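Local atomic coordinates of Alpha/beta fold hydrolase (Pseudomonas aeruginosa, PDB entry 6I8W), a protein that degrades membrane phospholipids as a membrane-bound phospholipase A of the alpha/beta-hydrolase fold and is a virulence factor of the bacterium. Residues V33-G36 / S41-S44; L67-G72 / P97-S102. All blocks are in the same frame, centred on the assembly; numbering follows the deposited sequence. Where two conformers were deposited one is given.

In the fold
From the N terminus, the long helix 3-38 runs into strand 41-47, an outermost strand of the mixed sheet, and contact 1 (33-36 with 41-44) closes the short loop between them. The chain continues through strand 50-57 to strand 64-68. Contact 2 joins the end of that strand and the loop after it (67-72) to residues 97-102, in the loop that follows strand 90-94, spanning 24 residues. The two are in series, neither nested nor crossed: contact 1 ties the N-terminal helix to the sheet edge, contact 2 pins two loops together near the chain centre. They meet where E42 OE2 lies 3.5 Å from D101 OD2; K75 forms long, weak ion pairs with both.

Contact 1: V33-G36 / S41-S44; sequences VERG and SEHS. With CO2 (carbon dioxide), chain F; BOG (octyl beta-D-glucopyranoside), chain D.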
loop_
_atom_site.group_PDB
_atom_site.type_symbol
_atom_site.label_atom_id
_atom_site.label_comp_id
_atom_site.label_asym_id
_atom_site.label_seq_id
_atom_site.Cartn_x
_atom_site.Cartn_y
_atom_site.Cartn_z
ATOM N N VAL A 33 -5.283 -14.879 -10.676
ATOM C CA VAL A 33 -3.982 -15.212 -11.256
ATOM C C VAL A 33 -2.817 -14.696 -10.415
ATOM O O VAL A 33 -1.923 -15.456 -10.024
ATOM C CB VAL A 33 -3.839 -14.636 -12.689
ATOM C CG1 VAL A 33 -2.391 -14.795 -13.210
ATOM C CG2 VAL A 33 -4.807 -15.314 -13.626
ATOM N N GLU A 34 -2.837 -13.400 -10.116
ATOM C CA GLU A 34 -1.711 -12.786 -9.439
ATOM C C GLU A 34 -1.586 -13.273 -7.991
ATOM O O GLU A 34 -0.481 -13.500 -7.514
ATOM C CB GLU A 34 -1.824 -11.258 -9.513
ATOM C CG GLU A 34 -1.682 -10.711 -10.968
ATOM C CD GLU A 34 -0.255 -10.778 -11.541
ATOM O OE1 GLU A 34 0.727 -10.745 -10.763
ATOM O OE2 GLU A 34 -0.112 -10.817 -12.782
ATOM N N ARG A 35 -2.704 -13.420 -7.281
ATOM C CA ARG A 35 -2.650 -13.972 -5.922
ATOM C C ARG A 35 -2.182 -15.438 -5.955
ATOM O O ARG A 35 -1.392 -15.870 -5.115
ATOM C CB ARG A 35 -4.013 -13.856 -5.221
ATOM C CG ARG A 35 -4.445 -12.401 -4.975
ATOM C CD ARG A 35 -5.887 -12.313 -4.476
ATOM N NE ARG A 35 -6.288 -10.932 -4.228
ATOM C CZ ARG A 35 -7.461 -10.579 -3.725
ATOM N NH1 ARG A 35 -8.348 -11.513 -3.401
ATOM N NH2 ARG A 35 -7.732 -9.292 -3.521
ATOM N N GLY A 36 -2.691 -16.206 -6.912
ATOM C CA GLY A 36 -2.335 -17.611 -7.021
ATOM C C GLY A 36 -0.843 -17.783 -7.299
ATOM O O GLY A 36 -0.179 -18.641 -6.704
ATOM N N SER A 41 -3.878 -16.079 -0.381
ATOM C CA SER A 41 -5.331 -16.203 -0.405
ATOM C C SER A 41 -5.945 -15.190 0.554
ATOM O O SER A 41 -5.279 -14.709 1.483
ATOM C CB SER A 41 -5.756 -17.634 -0.070
ATOM O OG SER A 41 -5.280 -18.017 1.203
ATOM N N GLU A 42 -7.211 -14.860 0.315
ATOM C CA GLU A 42 -7.890 -13.782 1.041
ATOM C C GLU A 42 -8.691 -14.260 2.249
ATOM O O GLU A 42 -9.368 -15.282 2.197
ATOM C CB GLU A 42 -8.801 -13.003 0.082
ATOM C CG GLU A 42 -9.519 -11.823 0.762
ATOM C CD GLU A 42 -10.212 -10.892 -0.226
ATOM O OE1 GLU A 42 -10.274 -11.227 -1.425
ATOM O OE2 GLU A 42 -10.699 -9.820 0.200
ATOM N N HIS A 43 -8.607 -13.499 3.338
ATOM C CA HIS A 43 -9.362 -13.762 4.545
ATOM C C HIS A 43 -9.868 -12.436 5.080
ATOM O O HIS A 43 -9.562 -11.386 4.523
ATOM C CB HIS A 43 -8.479 -14.450 5.593
ATOM C CG HIS A 43 -7.769 -15.655 5.070
ATOM N ND1 HIS A 43 -8.344 -16.907 5.049
ATOM C CD2 HIS A 43 -6.543 -15.793 4.509
ATOM C CE1 HIS A 43 -7.493 -17.768 4.517
ATOM N NE2 HIS A 43 -6.396 -17.117 4.179
ATOM N N SER A 44 -10.639 -12.488 6.160
ATOM C CA SER A 44 -11.013 -11.271 6.854
ATOM C C SER A 44 -11.115 -11.538 8.344
ATOM O O SER A 44 -11.308 -12.674 8.776
ATOM C CB SER A 44 -12.330 -10.711 6.319
ATOM O OG SER A 44 -13.419 -11.494 6.744
HETATM C C CO2 F . -12.418 -14.958 6.175
HETATM O O1 CO2 F . -11.531 -15.461 6.672
HETATM O O2 CO2 F . -13.303 -14.451 5.676
HETATM C C1 BOG D . -1.747 -8.279 -16.545
HETATM O O1 BOG D . -1.519 -7.349 -15.485
HETATM C C2 BOG D . -0.620 -8.088 -17.568
HETATM O O2 BOG D . -0.962 -6.987 -18.407
HETATM C C3 BOG D . -0.328 -9.310 -18.437
HETATM O O3 BOG D . 0.858 -9.128 -19.225
HETATM C C4 BOG D . -0.169 -10.504 -17.515
HETATM O O4 BOG D . 0.243 -11.673 -18.251
HETATM C C5 BOG D . -1.531 -10.688 -16.850
HETATM O O5 BOG D . -1.811 -9.590 -15.968
HETATM C C6 BOG D . -1.662 -12.021 -16.112
HETATM O O6 BOG D . -1.474 -11.861 -14.704
HETATM C "C1'" BOG D . -2.540 -7.355 -14.492
HETATM C "C2'" BOG D . -2.029 -6.611 -13.266
HETATM C "C3'" BOG D . -1.068 -5.518 -13.701
HETATM C "C4'" BOG D . -0.726 -4.572 -12.565
HETATM C "C5'" BOG D . -0.615 -3.159 -13.122
HETATM C "C6'" BOG D . 0.037 -2.220 -12.119
HETATM C "C7'" BOG D . -0.340 -0.777 -12.424
HETATM C "C8'" BOG D . 0.006 -0.429 -13.852
#
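R35, near the C-terminal end of the N-terminal helix 3-38, forms a salt bridge with E42 on the edge strand 41-47 of the alpha/beta-hydrolase sheet. The E42 side chain leaves the strand with CG anti to the backbone N (chi1 -178°) and stays extended beyond CG, which carries the carboxylate toward the helix. Its CB already packs against the guanidinium, 3.8 Å from R35 NH1. CD comes as near as 3.7 Å to the same nitrogen, and OE1 completes the contact with a hydrogen bond of 2.8 Å from R35 NH1. This is a one-to-one bridge, since R35 NH2 stays 3.8 Å from E42 OE1. The guanidinium and carboxylate planes stand 81° apart, and the donor approaches OE1 from above the carboxylate plane, 43° out of it. K75 NZ makes a long, weak ion pair with E42 OE2, while R35 NE also bridges to D76, so the guanidinium is held from more than one edge. One residue earlier, E34 bends at chi2; its OE2 accepts a 2.6 Å hydrogen bond from O6 of the octyl glucoside, and OE1 pairs with R80. Beyond the bridge, carbon dioxide rests against the strand: its O1 lies in the plane of the H43 ring, at the ring edge, and 3.4 Å from H43 CB.

Contact 2: L67-G72 / P97-S102; sequences LIHGFG and PGFGDS
The F99 ring stands between H69 and F71 in an aromatic cluster built from two offset edge-to-face pairs. F99 CG lies anti to the carbonyl carbon (chi1 -57°), which swings the ring toward 67-72. H69 turns its edge toward the face of F99, with centroids 5.7 Å apart and planes at 75°; within this pair H69 CE1 is nearest, 3.7 Å from F99 CB. F99 in turn points its edge at the face of F71, the planes inclined at 76°, and F99 CZ lies 4.1 Å from F71 CD1. Backbone joins in at G72, whose N is 3.3 Å from F99 CE1. Both imidazole nitrogens are bonded: H69 ND1 donates to G70 O over 2.8 Å, almost in the ring plane, and NE2 is hydrogen-bonded to the backbone N-H of L96, consistent with a neutral ring. In this fold the H-G-F loop commonly lines the oxyanion hole; here F71 lies near a probable S137-H286-D258 triad, and bound myristic acid touches G70 and F71. N225 and I228 of helix 208-234 pack on F99, F229 of that helix meets F71 edge-to-face, M138 of helix 138-149 touches both phenylalanines, and P97 and S102 lie against strand 50-57.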
loop_
_atom_site.group_PDB
_atom_site.type_symbol
_atom_site.label_atom_id
_atom_site.label_comp_id
_atom_site.label_asym_id
_atom_site.label_seq_id
_atom_site.Cartn_x
_atom_site.Cartn_y
_atom_site.Cartn_z
ATOM N N LEU A 67 2.794 -6.515 5.417
ATOM C CA LEU A 67 2.981 -5.511 4.373
ATOM C C LEU A 67 1.835 -4.515 4.384
ATOM O O LEU A 67 0.663 -4.910 4.371
ATOM C CB LEU A 67 3.082 -6.185 2.988
ATOM C CG LEU A 67 4.018 -7.395 2.865
ATOM C CD1 LEU A 67 3.987 -7.970 1.436
ATOM C CD2 LEU A 67 5.447 -7.013 3.243
ATOM N N ILE A 68 2.163 -3.225 4.376
ATOM C CA ILE A 68 1.135 -2.189 4.535
ATOM C C ILE A 68 1.156 -1.218 3.351
ATOM O O ILE A 68 2.125 -0.481 3.151
ATOM C CB ILE A 68 1.338 -1.392 5.846
ATOM C CG1 ILE A 68 1.553 -2.344 7.034
ATOM C CG2 ILE A 68 0.158 -0.434 6.094
ATOM C CD1 ILE A 68 1.883 -1.611 8.341
ATOM N N HIS A 69 0.072 -1.209 2.584
ATOM C CA HIS A 69 -0.032 -0.376 1.388
ATOM C C HIS A 69 -0.161 1.126 1.718
ATOM O O HIS A 69 -0.368 1.518 2.877
ATOM C CB HIS A 69 -1.246 -0.828 0.577
ATOM C CG HIS A 69 -2.537 -0.569 1.287
ATOM N ND1 HIS A 69 -3.103 0.689 1.348
ATOM C CD2 HIS A 69 -3.338 -1.377 2.026
ATOM C CE1 HIS A 69 -4.215 0.640 2.065
ATOM N NE2 HIS A 69 -4.385 -0.605 2.490
ATOM N N GLY A 70 -0.099 1.962 0.683
ATOM C CA GLY A 70 -0.176 3.395 0.873
ATOM C C GLY A 70 -1.545 3.984 0.576
ATOM O O GLY A 70 -2.527 3.263 0.438
ATOM N N PHE A 71 -1.598 5.310 0.494
ATOM C CA PHE A 71 -2.848 6.035 0.319
ATOM C C PHE A 71 -3.551 5.648 -0.983
ATOM O O PHE A 71 -2.934 5.621 -2.040
ATOM C CB PHE A 71 -2.597 7.546 0.337
ATOM C CG PHE A 71 -3.820 8.356 0.014
ATOM C CD1 PHE A 71 -4.775 8.612 0.987
ATOM C CD2 PHE A 71 -4.037 8.829 -1.272
ATOM C CE1 PHE A 71 -5.915 9.348 0.695
ATOM C CE2 PHE A 71 -5.172 9.554 -1.584
ATOM C CZ PHE A 71 -6.118 9.823 -0.597
ATOM N N GLY A 72 -4.836 5.331 -0.893
ATOM C CA GLY A 72 -5.624 5.035 -2.072
ATOM C C GLY A 72 -5.349 3.666 -2.662
ATOM O O GLY A 72 -6.026 3.265 -3.608
ATOM N N PRO A 97 -8.280 -0.170 7.156
ATOM C CA PRO A 97 -9.584 0.477 7.272
ATOM C C PRO A 97 -9.599 1.774 6.466
ATOM O O PRO A 97 -8.601 2.516 6.486
ATOM C CB PRO A 97 -9.709 0.752 8.782
ATOM C CG PRO A 97 -8.911 -0.358 9.406
ATOM C CD PRO A 97 -7.750 -0.594 8.467
ATOM N N GLY A 98 -10.695 2.012 5.749
ATOM C CA GLY A 98 -10.801 3.133 4.831
ATOM C C GLY A 98 -10.486 2.774 3.379
ATOM O O GLY A 98 -10.847 3.523 2.469
ATOM N N PHE A 99 -9.852 1.617 3.161
ATOM C CA PHE A 99 -9.339 1.238 1.831
ATOM C C PHE A 99 -9.659 -0.204 1.440
ATOM O O PHE A 99 -10.057 -1.010 2.281
ATOM C CB PHE A 99 -7.808 1.463 1.778
ATOM C CG PHE A 99 -7.409 2.875 2.097
ATOM C CD1 PHE A 99 -7.494 3.871 1.126
ATOM C CD2 PHE A 99 -7.014 3.224 3.385
ATOM C CE1 PHE A 99 -7.169 5.192 1.428
ATOM C CE2 PHE A 99 -6.683 4.543 3.697
ATOM C CZ PHE A 99 -6.759 5.528 2.715
ATOM N N GLY A 100 -9.490 -0.519 0.155
ATOM C CA GLY A 100 -9.653 -1.884 -0.333
ATOM C C GLY A 100 -10.999 -2.487 0.019
ATOM O O GLY A 100 -12.031 -1.854 -0.164
ATOM N N ASP A 101 -10.996 -3.701 0.561
ATOM C CA ASP A 101 -12.254 -4.356 0.911
ATOM C C ASP A 101 -12.528 -4.301 2.408
ATOM O O ASP A 101 -13.400 -5.004 2.891
ATOM C CB ASP A 101 -12.250 -5.820 0.450
ATOM C CG ASP A 101 -12.187 -5.965 -1.069
ATOM O OD1 ASP A 101 -12.864 -5.200 -1.783
ATOM O OD2 ASP A 101 -11.448 -6.844 -1.549
ATOM N N SER A 102 -11.771 -3.486 3.143
ATOM C CA SER A 102 -11.978 -3.359 4.586
ATOM C C SER A 102 -13.099 -2.364 4.901
ATOM O O SER A 102 -13.505 -1.600 4.034
ATOM C CB SER A 102 -10.675 -2.936 5.278
ATOM O OG SER A 102 -9.727 -3.998 5.272
#